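Local coordinates for protein alcohol oxidase (Myceliophthora thermophila, PDB 6F74) that binds FAD and, as a flavoprotein of the vanillyl-alcohol-oxidase type, probably oxidises alcohol substrates, at residues T139-F144 against L171-H176; S177-V182 against W212-T217; R183-Y188 against S299-V304; S197-S202 against Q259-Q264. One frame throughout, in Å; residues are numbered along the deposited sequence.

Contact 1: T139-F144 against L171-H176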
loop_
_atom_site.group_PDB
_atom_site.type_symbol
_atom_site.label_atom_id
_atom_site.label_comp_id
_atom_site.label_asym_id
_atom_site.label_seq_id
_atom_site.Cartn_x
_atom_site.Cartn_y
_atom_site.Cartn_z
ATOM N N THR A 139 2.500 19.636 16.594
ATOM C CA THR A 139 2.558 21.074 16.351
ATOM C C THR A 139 4.028 21.564 16.393
ATOM O O THR A 139 4.456 22.304 15.507
ATOM C CB THR A 139 1.704 21.866 17.369
ATOM O OG1 THR A 139 0.316 21.597 17.144
ATOM C CG2 THR A 139 1.917 23.387 17.256
ATOM N N LEU A 140 4.771 21.147 17.415
ATOM C CA LEU A 140 6.151 21.590 17.587
ATOM C C LEU A 140 7.086 21.075 16.461
ATOM O O LEU A 140 8.011 21.782 16.034
ATOM C CB LEU A 140 6.707 21.169 18.957
ATOM C CG LEU A 140 6.142 21.846 20.209
ATOM C CD1 LEU A 140 6.386 20.995 21.451
ATOM C CD2 LEU A 140 6.741 23.249 20.385
ATOM N N THR A 141 6.818 19.864 15.980
ATOM C CA THR A 141 7.614 19.274 14.928
ATOM C C THR A 141 7.356 19.991 13.618
ATOM O O THR A 141 8.298 20.423 12.959
ATOM C CB THR A 141 7.354 17.770 14.815
ATOM O OG1 THR A 141 7.560 17.192 16.087
ATOM C CG2 THR A 141 8.285 17.098 13.767
ATOM N N LEU A 142 6.080 20.161 13.278
ATOM C CA LEU A 142 5.695 20.930 12.119
ATOM C C LEU A 142 6.381 22.295 12.152
ATOM O O LEU A 142 7.093 22.648 11.202
ATOM C CB LEU A 142 4.179 21.100 12.041
ATOM C CG LEU A 142 3.618 22.018 10.942
ATOM C CD1 LEU A 142 4.011 21.555 9.545
ATOM C CD2 LEU A 142 2.120 22.113 11.043
ATOM N N ASN A 143 6.183 23.032 13.246
ATOM C CA ASN A 143 6.718 24.386 13.370
ATOM C C ASN A 143 8.249 24.447 13.250
ATOM O O ASN A 143 8.779 25.315 12.557
ATOM C CB ASN A 143 6.272 25.044 14.701
ATOM C CG ASN A 143 4.799 25.430 14.723
ATOM O OD1 ASN A 143 4.107 25.322 13.729
ATOM N ND2 ASN A 143 4.317 25.907 15.877
ATOM N N PHE A 144 8.943 23.544 13.924
ATOM C CA PHE A 144 10.409 23.481 13.856
ATOM C C PHE A 144 10.890 23.218 12.405
ATOM O O PHE A 144 11.837 23.835 11.963
ATOM C CB PHE A 144 10.953 22.426 14.849
ATOM C CG PHE A 144 12.452 22.391 14.966
ATOM C CD1 PHE A 144 13.228 21.728 14.000
ATOM C CD2 PHE A 144 13.097 22.999 16.027
ATOM C CE1 PHE A 144 14.595 21.676 14.104
ATOM C CE2 PHE A 144 14.474 22.966 16.131
ATOM C CZ PHE A 144 15.227 22.295 15.168
ATOM N N LEU A 171 13.445 15.634 8.620
ATOM C CA LEU A 171 12.967 15.506 9.995
ATOM C C LEU A 171 11.685 14.702 9.918
ATOM O O LEU A 171 10.703 15.153 9.312
ATOM C CB LEU A 171 12.723 16.879 10.609
ATOM C CG LEU A 171 12.053 16.950 11.983
ATOM C CD1 LEU A 171 12.784 16.102 13.041
ATOM C CD2 LEU A 171 11.995 18.389 12.438
ATOM N N GLU A 172 11.686 13.504 10.501
ATOM C CA GLU A 172 10.509 12.651 10.454
ATOM C C GLU A 172 9.504 12.961 11.579
ATOM O O GLU A 172 9.843 12.946 12.748
ATOM C CB GLU A 172 10.906 11.184 10.497
ATOM C CG GLU A 172 9.744 10.223 10.302
ATOM C CD GLU A 172 10.150 8.783 10.419
ATOM O OE1 GLU A 172 10.299 8.330 11.551
ATOM O OE2 GLU A 172 10.276 8.092 9.379
ATOM N N LEU A 173 8.266 13.247 11.199
ATOM C CA LEU A 173 7.150 13.201 12.115
ATOM C C LEU A 173 6.684 11.769 12.180
ATOM O O LEU A 173 5.954 11.302 11.280
ATOM C CB LEU A 173 6.030 14.118 11.626
ATOM C CG LEU A 173 4.752 14.096 12.477
ATOM C CD1 LEU A 173 5.004 14.621 13.882
ATOM C CD2 LEU A 173 3.708 14.912 11.756
ATOM N N TRP A 174 7.113 11.063 13.221
ATOM C CA TRP A 174 6.729 9.649 13.436
ATOM C C TRP A 174 5.474 9.561 14.317
ATOM O O TRP A 174 5.488 9.937 15.488
ATOM C CB TRP A 174 7.897 8.922 14.088
ATOM C CG TRP A 174 7.800 7.430 14.135
ATOM C CD1 TRP A 174 7.178 6.597 13.226
ATOM C CD2 TRP A 174 8.368 6.582 15.125
ATOM N NE1 TRP A 174 7.325 5.284 13.616
ATOM C CE2 TRP A 174 8.056 5.247 14.774
ATOM C CE3 TRP A 174 9.128 6.816 16.268
ATOM C CZ2 TRP A 174 8.483 4.150 15.531
ATOM C CZ3 TRP A 174 9.549 5.724 17.034
ATOM C CH2 TRP A 174 9.217 4.406 16.654
ATOM N N LEU A 175 4.381 9.063 13.736
ATOM C CA LEU A 175 3.071 9.062 14.390
ATOM C C LEU A 175 2.707 7.755 15.067
ATOM O O LEU A 175 1.605 7.616 15.587
ATOM C CB LEU A 175 2.016 9.463 13.369
ATOM C CG LEU A 175 2.219 10.891 12.824
ATOM C CD1 LEU A 175 1.255 11.123 11.668
ATOM C CD2 LEU A 175 2.032 11.953 13.904
ATOM N N HIS A 176 3.638 6.811 15.120
ATOM C CA HIS A 176 3.342 5.433 15.564
ATOM C C HIS A 176 2.805 5.360 17.001
ATOM O O HIS A 176 2.007 4.503 17.313
ATOM C CB HIS A 176 4.580 4.572 15.362
ATOM C CG HIS A 176 4.393 3.131 15.696
ATOM N ND1 HIS A 176 5.100 2.507 16.693
ATOM C CD2 HIS A 176 3.614 2.181 15.133
ATOM C CE1 HIS A 176 4.743 1.239 16.752
ATOM N NE2 HIS A 176 3.874 1.008 15.793
#
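T141 and F144 of helix 139-144 pack against L171 and L173 of strand 171-174, and the two axes run nearly antiparallel (161°), 9.2 Å apart. In this FAD-binding domain the helix is the connection of a beta-alpha-beta crossover: it leaves strand 128-131 and leads to strand 152-155, while strand 171-174 lies between those two in the sheet, parallel to both. T141 comes first along the helix and fits between the two leucines. Its methyl CG2 stands anti to the backbone N and reaches between them, 4.1 Å from L171 CD2, while T141 CB sits 4.0 Å from L173 CD1. L173, a leucine filling the helix-sheet interface, lies close to the FAD-binding T154. The hydroxyl OG1 of T141, beside the backbone N instead, is hydrogen-bonded to D137 O one turn back. Threonine suits this buried place: its small methyl meets the sheet and its polar atom is satisfied within the helix. Three residues further on, F144 brings its ring round to L171, with the two side chains crossing at about a right angle. The ring also belongs to an aromatic cluster, stacked on F48 and meeting W45 and H148. Leucine at 171 serves two neighbours with one branch: CD2, besides touching T141, approaches F144 CD1 obliquely at 3.9 Å.

Contact 2: S177-V182 against W212-T217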
loop_
_atom_site.group_PDB
_atom_site.type_symbol
_atom_site.label_atom_id
_atom_site.label_comp_id
_atom_site.label_asym_id
_atom_site.label_seq_id
_atom_site.Cartn_x
_atom_site.Cartn_y
_atom_site.Cartn_z
ATOM N N SER A 177 3.215 6.273 17.879
ATOM C CA SER A 177 2.647 6.343 19.251
ATOM C C SER A 177 1.605 7.444 19.461
ATOM O O SER A 177 1.321 7.814 20.603
ATOM C CB SER A 177 3.764 6.516 20.283
ATOM O OG SER A 177 4.775 5.555 20.092
ATOM N N PHE A 178 1.030 7.975 18.385
ATOM C CA PHE A 178 0.002 8.999 18.483
ATOM C C PHE A 178 -1.314 8.267 18.463
ATOM O O PHE A 178 -1.890 8.033 17.398
ATOM C CB PHE A 178 0.133 10.020 17.343
ATOM C CG PHE A 178 -0.916 11.093 17.371
ATOM C CD1 PHE A 178 -0.946 12.037 18.388
ATOM C CD2 PHE A 178 -1.890 11.150 16.378
ATOM C CE1 PHE A 178 -1.921 13.020 18.417
ATOM C CE2 PHE A 178 -2.852 12.162 16.388
ATOM C CZ PHE A 178 -2.872 13.088 17.422
ATOM N N ARG A 179 -1.782 7.885 19.653
ATOM C CA ARG A 179 -2.852 6.910 19.790
ATOM C C ARG A 179 -3.824 7.338 20.895
ATOM O O ARG A 179 -3.541 7.112 22.068
ATOM C CB ARG A 179 -2.235 5.560 20.116
ATOM C CG ARG A 179 -1.459 4.972 18.925
ATOM C CD ARG A 179 -0.924 3.577 19.210
ATOM N NE ARG A 179 -0.874 2.815 17.964
ATOM C CZ ARG A 179 0.209 2.215 17.470
ATOM N NH1 ARG A 179 1.378 2.189 18.170
ATOM N NH2 ARG A 179 0.137 1.637 16.269
ATOM N N ASN A 180 -4.959 7.943 20.512
ATOM C CA ASN A 180 -5.902 8.527 21.488
ATOM C C ASN A 180 -7.262 7.815 21.508
ATOM O O ASN A 180 -8.286 8.415 21.852
ATOM C CB ASN A 180 -6.070 10.018 21.210
ATOM C CG ASN A 180 -4.734 10.723 21.069
ATOM O OD1 ASN A 180 -4.454 11.315 20.061
ATOM N ND2 ASN A 180 -3.913 10.681 22.118
ATOM N N GLY A 181 -7.245 6.526 21.166
ATOM C CA GLY A 181 -8.395 5.639 21.299
ATOM C C GLY A 181 -9.010 5.241 19.973
ATOM O O GLY A 181 -8.983 5.999 18.995
ATOM N N VAL A 182 -9.539 4.019 19.946
ATOM C CA VAL A 182 -10.373 3.566 18.841
ATOM C C VAL A 182 -11.729 3.241 19.453
ATOM O O VAL A 182 -11.824 2.331 20.278
ATOM C CB VAL A 182 -9.785 2.326 18.159
ATOM C CG1 VAL A 182 -10.705 1.835 17.067
ATOM C CG2 VAL A 182 -8.408 2.660 17.580
ATOM N N TRP A 212 -4.313 -1.365 11.256
ATOM C CA TRP A 212 -5.547 -2.141 11.062
ATOM C C TRP A 212 -5.798 -3.164 12.172
ATOM O O TRP A 212 -6.964 -3.364 12.588
ATOM C CB TRP A 212 -5.606 -2.797 9.684
ATOM C CG TRP A 212 -6.011 -1.788 8.688
ATOM C CD1 TRP A 212 -5.260 -1.282 7.693
ATOM C CD2 TRP A 212 -7.268 -1.103 8.649
ATOM N NE1 TRP A 212 -5.973 -0.315 7.012
ATOM C CE2 TRP A 212 -7.207 -0.185 7.589
ATOM C CE3 TRP A 212 -8.435 -1.179 9.410
ATOM C CZ2 TRP A 212 -8.269 0.647 7.258
ATOM C CZ3 TRP A 212 -9.500 -0.349 9.075
ATOM C CH2 TRP A 212 -9.406 0.554 8.014
ATOM N N ARG A 213 -4.727 -3.757 12.687
ATOM C CA ARG A 213 -4.861 -4.708 13.782
ATOM C C ARG A 213 -5.692 -4.103 14.926
ATOM O O ARG A 213 -6.595 -4.737 15.434
ATOM C CB ARG A 213 -3.499 -5.131 14.303
ATOM C CG ARG A 213 -3.597 -6.375 15.161
ATOM C CD ARG A 213 -2.172 -6.887 15.468
ATOM N NE ARG A 213 -1.586 -7.607 14.313
ATOM C CZ ARG A 213 -1.983 -8.812 13.916
ATOM N NH1 ARG A 213 -2.930 -9.481 14.610
ATOM N NH2 ARG A 213 -1.408 -9.392 12.852
ATOM N N ASP A 214 -5.409 -2.862 15.271
ATOM C CA ASP A 214 -6.032 -2.194 16.427
ATOM C C ASP A 214 -7.509 -1.926 16.152
ATOM O O ASP A 214 -8.357 -2.097 17.024
ATOM C CB ASP A 214 -5.305 -0.872 16.716
ATOM C CG ASP A 214 -3.788 -1.036 16.823
ATOM O OD1 ASP A 214 -3.333 -1.765 17.711
ATOM O OD2 ASP A 214 -3.024 -0.449 16.011
ATOM N N VAL A 215 -7.800 -1.524 14.917
ATOM C CA VAL A 215 -9.153 -1.201 14.482
ATOM C C VAL A 215 -10.008 -2.466 14.450
ATOM O O VAL A 215 -11.172 -2.479 14.919
ATOM C CB VAL A 215 -9.137 -0.497 13.105
ATOM C CG1 VAL A 215 -10.550 -0.191 12.592
ATOM C CG2 VAL A 215 -8.365 0.798 13.206
ATOM N N TYR A 216 -9.410 -3.536 13.955
ATOM C CA TYR A 216 -10.088 -4.822 13.857
ATOM C C TYR A 216 -10.546 -5.405 15.200
ATOM O O TYR A 216 -11.594 -6.027 15.290
ATOM C CB TYR A 216 -9.155 -5.820 13.152
ATOM C CG TYR A 216 -8.990 -5.656 11.644
ATOM C CD1 TYR A 216 -9.834 -4.841 10.867
ATOM C CD2 TYR A 216 -8.019 -6.394 10.983
ATOM C CE1 TYR A 216 -9.689 -4.747 9.498
ATOM C CE2 TYR A 216 -7.866 -6.311 9.612
ATOM C CZ TYR A 216 -8.693 -5.500 8.868
ATOM O OH TYR A 216 -8.529 -5.469 7.502
ATOM N N THR A 217 -9.736 -5.226 16.234
ATOM C CA THR A 217 -10.095 -5.694 17.583
ATOM C C THR A 217 -11.400 -5.053 18.094
ATOM O O THR A 217 -12.236 -5.712 18.695
ATOM C CB THR A 217 -8.920 -5.389 18.541
ATOM O OG1 THR A 217 -7.789 -6.151 18.127
ATOM C CG2 THR A 217 -9.252 -5.699 20.016
#
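V182 in strand 179-182 and V215 in helix 212-217 mark the nearest approach of the two backbones, with V182 CA 6.6 Å from V215 CA. No hydrogen bond joins the segments. The strand arrives with a classic beta bulge, in which N180 and G181 both face D207 of the neighbouring strand; G181 has a positive phi, and at these backbone angles a side chain would collide with the N180 carbonyl O, which is why glycine suits the bulge. Beyond the bulge V182 points toward the helix. Its CG1, anti to the backbone N (chi1 177°), lies 4.3 Å from V215 CA, so a compact branched residue meets the helix backbone itself. V215 is buried, and its side chain touches I206 and I302 of the sheet. This is a helix laid over an antiparallel sheet of the FAD-binding domain, with valines in the packing and a charged pair at the more open side. There R179 reaches across to D214 at about a right angle. The salt bridge is long, R179 NH2 to D214 OD2 3.8 Å, and the guanidinium and carboxylate planes stand 65° apart, so the two groups are not paired side by side, and the attraction is probably loose. D214 CG lies beside its own backbone N (chi1 -51°), and OD2 turns back to accept from Q211 N, just ahead of the helix; R179 NH2 in turn has a weak hydrogen bond to Q211 OE1.

Contact 3: R183-Y188 against S299-V304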
loop_
_atom_site.group_PDB
_atom_site.type_symbol
_atom_site.label_atom_id
_atom_site.label_comp_id
_atom_site.label_asym_id
_atom_site.label_seq_id
_atom_site.Cartn_x
_atom_site.Cartn_y
_atom_site.Cartn_z
ATOM N N ARG A 183 -12.757 3.983 19.056
ATOM C CA ARG A 183 -14.059 3.869 19.701
ATOM C C ARG A 183 -15.147 3.599 18.694
ATOM O O ARG A 183 -15.215 4.240 17.651
ATOM C CB ARG A 183 -14.400 5.147 20.465
ATOM C CG ARG A 183 -13.491 5.432 21.638
ATOM C CD ARG A 183 -13.864 6.739 22.328
ATOM N NE ARG A 183 -13.474 7.910 21.538
ATOM C CZ ARG A 183 -12.224 8.384 21.410
ATOM N NH1 ARG A 183 -11.179 7.810 22.015
ATOM N NH2 ARG A 183 -12.015 9.475 20.682
ATOM N N PHE A 184 -16.014 2.657 19.045
ATOM C CA PHE A 184 -17.134 2.269 18.220
ATOM C C PHE A 184 -18.286 3.227 18.453
ATOM O O PHE A 184 -18.561 3.602 19.578
ATOM C CB PHE A 184 -17.531 0.828 18.581
ATOM C CG PHE A 184 -18.783 0.351 17.904
ATOM C CD1 PHE A 184 -18.755 -0.058 16.577
ATOM C CD2 PHE A 184 -19.996 0.313 18.598
ATOM C CE1 PHE A 184 -19.905 -0.493 15.942
ATOM C CE2 PHE A 184 -21.160 -0.127 17.970
ATOM C CZ PHE A 184 -21.117 -0.538 16.633
ATOM N N GLN A 185 -18.974 3.590 17.380
ATOM C CA GLN A 185 -20.202 4.397 17.447
ATOM C C GLN A 185 -21.350 3.584 16.868
ATOM O O GLN A 185 -21.339 3.290 15.681
ATOM C CB GLN A 185 -20.038 5.669 16.598
ATOM C CG GLN A 185 -18.912 6.601 17.029
ATOM C CD GLN A 185 -18.867 7.892 16.237
ATOM O OE1 GLN A 185 -19.151 7.923 15.017
ATOM N NE2 GLN A 185 -18.551 8.985 16.926
ATOM N N LYS A 186 -22.356 3.244 17.664
ATOM C CA LYS A 186 -23.506 2.488 17.129
ATOM C C LYS A 186 -24.145 3.227 15.949
ATOM O O LYS A 186 -24.578 2.617 14.967
ATOM C CB LYS A 186 -24.551 2.198 18.214
ATOM C CG LYS A 186 -25.713 1.343 17.715
ATOM C CD LYS A 186 -26.749 1.041 18.808
ATOM C CE LYS A 186 -27.975 1.946 18.691
ATOM N NZ LYS A 186 -29.017 1.852 19.774
ATOM N N LYS A 187 -24.179 4.551 16.053
ATOM C CA LYS A 187 -24.678 5.422 14.986
ATOM C C LYS A 187 -23.620 6.501 14.781
ATOM O O LYS A 187 -23.189 7.142 15.734
ATOM C CB LYS A 187 -26.032 6.016 15.390
ATOM C CG LYS A 187 -27.200 5.035 15.617
ATOM C CD LYS A 187 -28.344 5.815 16.291
ATOM C CE LYS A 187 -29.602 5.002 16.534
ATOM N NZ LYS A 187 -30.073 4.241 15.349
ATOM N N TYR A 188 -23.142 6.643 13.549
ATOM C CA TYR A 188 -22.152 7.685 13.239
ATOM C C TYR A 188 -22.565 9.053 13.782
ATOM O O TYR A 188 -23.650 9.535 13.480
ATOM C CB TYR A 188 -21.990 7.774 11.729
ATOM C CG TYR A 188 -21.245 8.970 11.181
ATOM C CD1 TYR A 188 -20.008 9.359 11.680
ATOM C CD2 TYR A 188 -21.779 9.689 10.116
ATOM C CE1 TYR A 188 -19.328 10.445 11.145
ATOM C CE2 TYR A 188 -21.111 10.770 9.570
ATOM C CZ TYR A 188 -19.903 11.146 10.075
ATOM O OH TYR A 188 -19.280 12.237 9.510
ATOM N N SER A 299 -7.014 11.985 12.757
ATOM C CA SER A 299 -8.050 11.007 13.049
ATOM C C SER A 299 -8.951 10.853 11.838
ATOM O O SER A 299 -9.053 11.756 11.015
ATOM C CB SER A 299 -8.872 11.470 14.253
ATOM O OG SER A 299 -9.793 12.457 13.844
ATOM N N GLN A 300 -9.617 9.713 11.736
ATOM C CA GLN A 300 -10.725 9.569 10.785
ATOM C C GLN A 300 -11.857 8.825 11.473
ATOM O O GLN A 300 -11.671 8.082 12.454
ATOM C CB GLN A 300 -10.324 8.811 9.495
ATOM C CG GLN A 300 -9.321 9.544 8.571
ATOM C CD GLN A 300 -8.825 8.707 7.373
ATOM O OE1 GLN A 300 -8.833 7.480 7.425
ATOM N NE2 GLN A 300 -8.428 9.378 6.291
ATOM N N HIS A 301 -13.049 9.057 10.950
ATOM C CA HIS A 301 -14.186 8.213 11.240
ATOM C C HIS A 301 -14.425 7.351 9.995
ATOM O O HIS A 301 -14.453 7.893 8.891
ATOM C CB HIS A 301 -15.426 9.055 11.495
ATOM C CG HIS A 301 -15.428 9.790 12.797
ATOM N ND1 HIS A 301 -14.443 10.683 13.172
ATOM C CD2 HIS A 301 -16.360 9.823 13.775
ATOM C CE1 HIS A 301 -14.762 11.221 14.344
ATOM N NE2 HIS A 301 -15.918 10.707 14.738
ATOM N N ILE A 302 -14.618 6.035 10.171
ATOM C CA ILE A 302 -14.947 5.119 9.077
ATOM C C ILE A 302 -16.324 4.485 9.263
ATOM O O ILE A 302 -16.716 4.171 10.381
ATOM C CB ILE A 302 -13.906 3.978 8.894
ATOM C CG1 ILE A 302 -13.681 3.218 10.202
ATOM C CG2 ILE A 302 -12.597 4.539 8.345
ATOM C CD1 ILE A 302 -12.997 1.874 10.042
ATOM N N LYS A 303 -17.030 4.270 8.152
ATOM C CA LYS A 303 -18.204 3.399 8.137
ATOM C C LYS A 303 -17.782 2.011 8.568
ATOM O O LYS A 303 -16.704 1.521 8.177
ATOM C CB LYS A 303 -18.785 3.273 6.732
ATOM C CG LYS A 303 -19.372 4.520 6.161
ATOM C CD LYS A 303 -19.918 4.260 4.758
ATOM C CE LYS A 303 -20.243 5.546 4.005
ATOM N NZ LYS A 303 -19.874 5.350 2.523
ATOM N N VAL A 304 -18.610 1.386 9.391
ATOM C CA VAL A 304 -18.494 -0.054 9.650
ATOM C C VAL A 304 -19.845 -0.685 9.358
ATOM O O VAL A 304 -20.873 -0.010 9.365
ATOM C CB VAL A 304 -17.939 -0.405 11.045
ATOM C CG1 VAL A 304 -16.504 0.064 11.127
ATOM C CG2 VAL A 304 -18.769 0.177 12.180
HETATM O O HOH W 1 -17.485 11.610 17.071
#
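Q185 and H301 meet across the sheet at about a right angle, the amide plane turned 61° from the imidazole. The amide oxygen comes to the ring's edge and lies in its plane, with Q185 OE1 3.6 Å from H301 CD2. Y188 approaches the same corner: H301 CD2 lies near the plane of the tyrosine ring, at its edge, 4.0 Å from Y188 CE1. H301 is also stacked on H205 of strand 203-208, the strand lying between 179-185 and 296-306 in this antiparallel sheet of the FAD-binding domain, so Q185 and H301 pack over the middle strand, while Y188 also rests on L261. On the other face F184 and V304 form a separate apolar pair. V304 CG2, between the backbone N and the carbonyl carbon, touches F184 CE1 obliquely at 4.0 Å; both residues also pack on V224. Glutamine suits its place because the two atoms of its amide do different work. OE1 accepts from T189 N, holding the amide's rotation, while Q185 NE2 donates a weak bond of 2.8 Å to a water. That water lies in the imidazole plane, 3.0 Å from H301 NE2. The polar edges of Q185 and H301 are therefore linked loosely, through one water, and their direct contact is packing without a hydrogen bond.

Contact 4: S197-S202 against Q259-Q264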
loop_
_atom_site.group_PDB
_atom_site.type_symbol
_atom_site.label_atom_id
_atom_site.label_comp_id
_atom_site.label_asym_id
_atom_site.label_seq_id
_atom_site.Cartn_x
_atom_site.Cartn_y
_atom_site.Cartn_z
ATOM N N SER A 197 -23.342 12.997 4.418
ATOM C CA SER A 197 -22.910 11.646 4.048
ATOM C C SER A 197 -24.057 10.727 3.719
ATOM O O SER A 197 -23.868 9.752 2.960
ATOM C CB SER A 197 -22.110 10.993 5.177
ATOM O OG SER A 197 -22.959 10.675 6.268
ATOM N N GLY A 198 -25.216 10.973 4.348
ATOM C CA GLY A 198 -26.378 10.107 4.197
ATOM C C GLY A 198 -26.232 8.808 4.991
ATOM O O GLY A 198 -27.045 7.891 4.829
ATOM N N TRP A 199 -25.207 8.731 5.855
ATOM C CA TRP A 199 -24.854 7.491 6.531
ATOM C C TRP A 199 -25.406 7.529 7.944
ATOM O O TRP A 199 -24.962 8.347 8.753
ATOM C CB TRP A 199 -23.335 7.307 6.569
ATOM C CG TRP A 199 -22.897 6.024 7.250
ATOM C CD1 TRP A 199 -22.305 5.903 8.479
ATOM C CD2 TRP A 199 -23.015 4.698 6.728
ATOM N NE1 TRP A 199 -22.055 4.581 8.760
ATOM C CE2 TRP A 199 -22.479 3.819 7.702
ATOM C CE3 TRP A 199 -23.534 4.165 5.538
ATOM C CZ2 TRP A 199 -22.437 2.436 7.518
ATOM C CZ3 TRP A 199 -23.498 2.777 5.356
ATOM C CH2 TRP A 199 -22.979 1.937 6.361
ATOM N N THR A 200 -26.356 6.631 8.239
ATOM C CA THR A 200 -26.904 6.542 9.600
ATOM C C THR A 200 -26.596 5.164 10.212
ATOM O O THR A 200 -27.235 4.745 11.196
ATOM C CB THR A 200 -28.408 6.820 9.600
ATOM O OG1 THR A 200 -29.007 5.940 8.631
ATOM C CG2 THR A 200 -28.715 8.343 9.334
ATOM N N GLY A 201 -25.609 4.478 9.628
ATOM C CA GLY A 201 -25.119 3.229 10.178
ATOM C C GLY A 201 -24.069 3.478 11.228
ATOM O O GLY A 201 -23.847 4.632 11.656
ATOM N N SER A 202 -23.418 2.392 11.652
ATOM C CA SER A 202 -22.394 2.468 12.680
ATOM C C SER A 202 -21.077 3.032 12.134
ATOM O O SER A 202 -20.878 3.147 10.909
ATOM C CB SER A 202 -22.174 1.089 13.309
ATOM O OG SER A 202 -23.348 0.569 13.911
ATOM N N GLN A 259 -14.768 4.488 2.717
ATOM C CA GLN A 259 -15.193 4.281 4.100
ATOM C C GLN A 259 -15.063 5.538 4.942
ATOM O O GLN A 259 -15.743 5.676 5.950
ATOM C CB GLN A 259 -14.408 3.135 4.745
ATOM C CG GLN A 259 -14.474 1.808 3.989
ATOM C CD GLN A 259 -15.867 1.306 3.735
ATOM O OE1 GLN A 259 -16.774 1.546 4.501
ATOM N NE2 GLN A 259 -16.017 0.538 2.672
ATOM N N VAL A 260 -14.223 6.470 4.512
ATOM C CA VAL A 260 -13.897 7.642 5.317
ATOM C C VAL A 260 -15.079 8.611 5.313
ATOM O O VAL A 260 -15.471 9.123 4.275
ATOM C CB VAL A 260 -12.620 8.355 4.818
ATOM C CG1 VAL A 260 -12.251 9.526 5.734
ATOM C CG2 VAL A 260 -11.445 7.391 4.743
ATOM N N LEU A 261 -15.622 8.858 6.501
ATOM C CA LEU A 261 -16.763 9.759 6.691
ATOM C C LEU A 261 -16.345 11.188 6.992
ATOM O O LEU A 261 -17.028 12.142 6.589
ATOM C CB LEU A 261 -17.609 9.253 7.841
ATOM C CG LEU A 261 -18.333 7.938 7.553
ATOM C CD1 LEU A 261 -18.767 7.287 8.858
ATOM C CD2 LEU A 261 -19.509 8.186 6.583
ATOM N N GLU A 262 -15.256 11.319 7.746
ATOM C CA GLU A 262 -14.638 12.593 8.063
ATOM C C GLU A 262 -13.251 12.382 8.628
ATOM O O GLU A 262 -12.857 11.237 8.922
ATOM C CB GLU A 262 -15.493 13.394 9.067
ATOM C CG GLU A 262 -15.691 12.816 10.439
ATOM C CD GLU A 262 -16.674 13.641 11.252
ATOM O OE1 GLU A 262 -17.787 13.884 10.767
ATOM O OE2 GLU A 262 -16.317 14.095 12.370
ATOM N N ALA A 263 -12.516 13.489 8.767
ATOM C CA ALA A 263 -11.177 13.474 9.340
ATOM C C ALA A 263 -10.916 14.775 10.115
ATOM O O ALA A 263 -11.506 15.806 9.822
ATOM C CB ALA A 263 -10.133 13.294 8.236
ATOM N N GLN A 264 -10.012 14.697 11.084
ATOM C CA GLN A 264 -9.382 15.865 11.658
ATOM C C GLN A 264 -7.985 15.891 11.060
ATOM O O GLN A 264 -7.314 14.862 11.005
ATOM C CB GLN A 264 -9.301 15.758 13.173
ATOM C CG GLN A 264 -10.639 15.785 13.921
ATOM C CD GLN A 264 -11.362 17.084 13.745
ATOM O OE1 GLN A 264 -10.816 18.150 13.991
ATOM N NE2 GLN A 264 -12.602 17.012 13.314
#
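L261 is the centre of this contact, its forked end packed against W199 and S197, two residues of an ST turn in the loop that precedes strand 203-208. The contact thereby packs a loop against a strand of the antiparallel sheet of the FAD-binding domain. L261 is the second residue of strand 260-264; both its methyls touch the tryptophan, and CD2 reaches S197 as well. L261 CD1 meets the pyrrole part of the indole, 3.8 Å from W199 CD1 and oblique to the ring, while L261 CD2 lies 3.9 Å from W199 CB. The same CD2 touches S197 CB at 4.1 Å, so a branched aliphatic side chain covers both ends of the turn. The S197 hydroxyl looks elsewhere: OG occupies the crowded position between its backbone N and carbonyl carbon (chi1 71°), from which it accepts a hydrogen bond of 3.0 Å from W199 N. That bond defines the turn and holds the chain just before W199, whose CB points toward the strand; the positive phi between them, at G198, favours glycine. The indole crosses L261 at about a right angle, and one face carries G201 N above the rim. G201 has no CB to strike the ring. W199 NE1 donates to S202 O at 2.8 Å, the acceptor lying in the ring plane and the N-H...O angle 164°.

Overall arrangement
Contacts 2, 3 and 4 all reach one antiparallel sheet, whereas contact 1 belongs to the smaller mixed sheet, 20 Å from contact 2 between centres. Contacts 2 and 3 share strand 179-185, and they touch where V215 CG1 lies 4.1 Å from I302 CD1. Contact 4 is nested in the loop closed by contact 3, their centres only 7 Å apart; a probable hydrogen bond of 2.6 Å between Y188 OH and E262 OE1 joins them. The FAD lies nearer the first two: about 7 Å from the L173 side chain and 9 Å from that of R179, against 14 Å for H301. L175, within the 171-176 segment of contact 1, touches the cofactor itself.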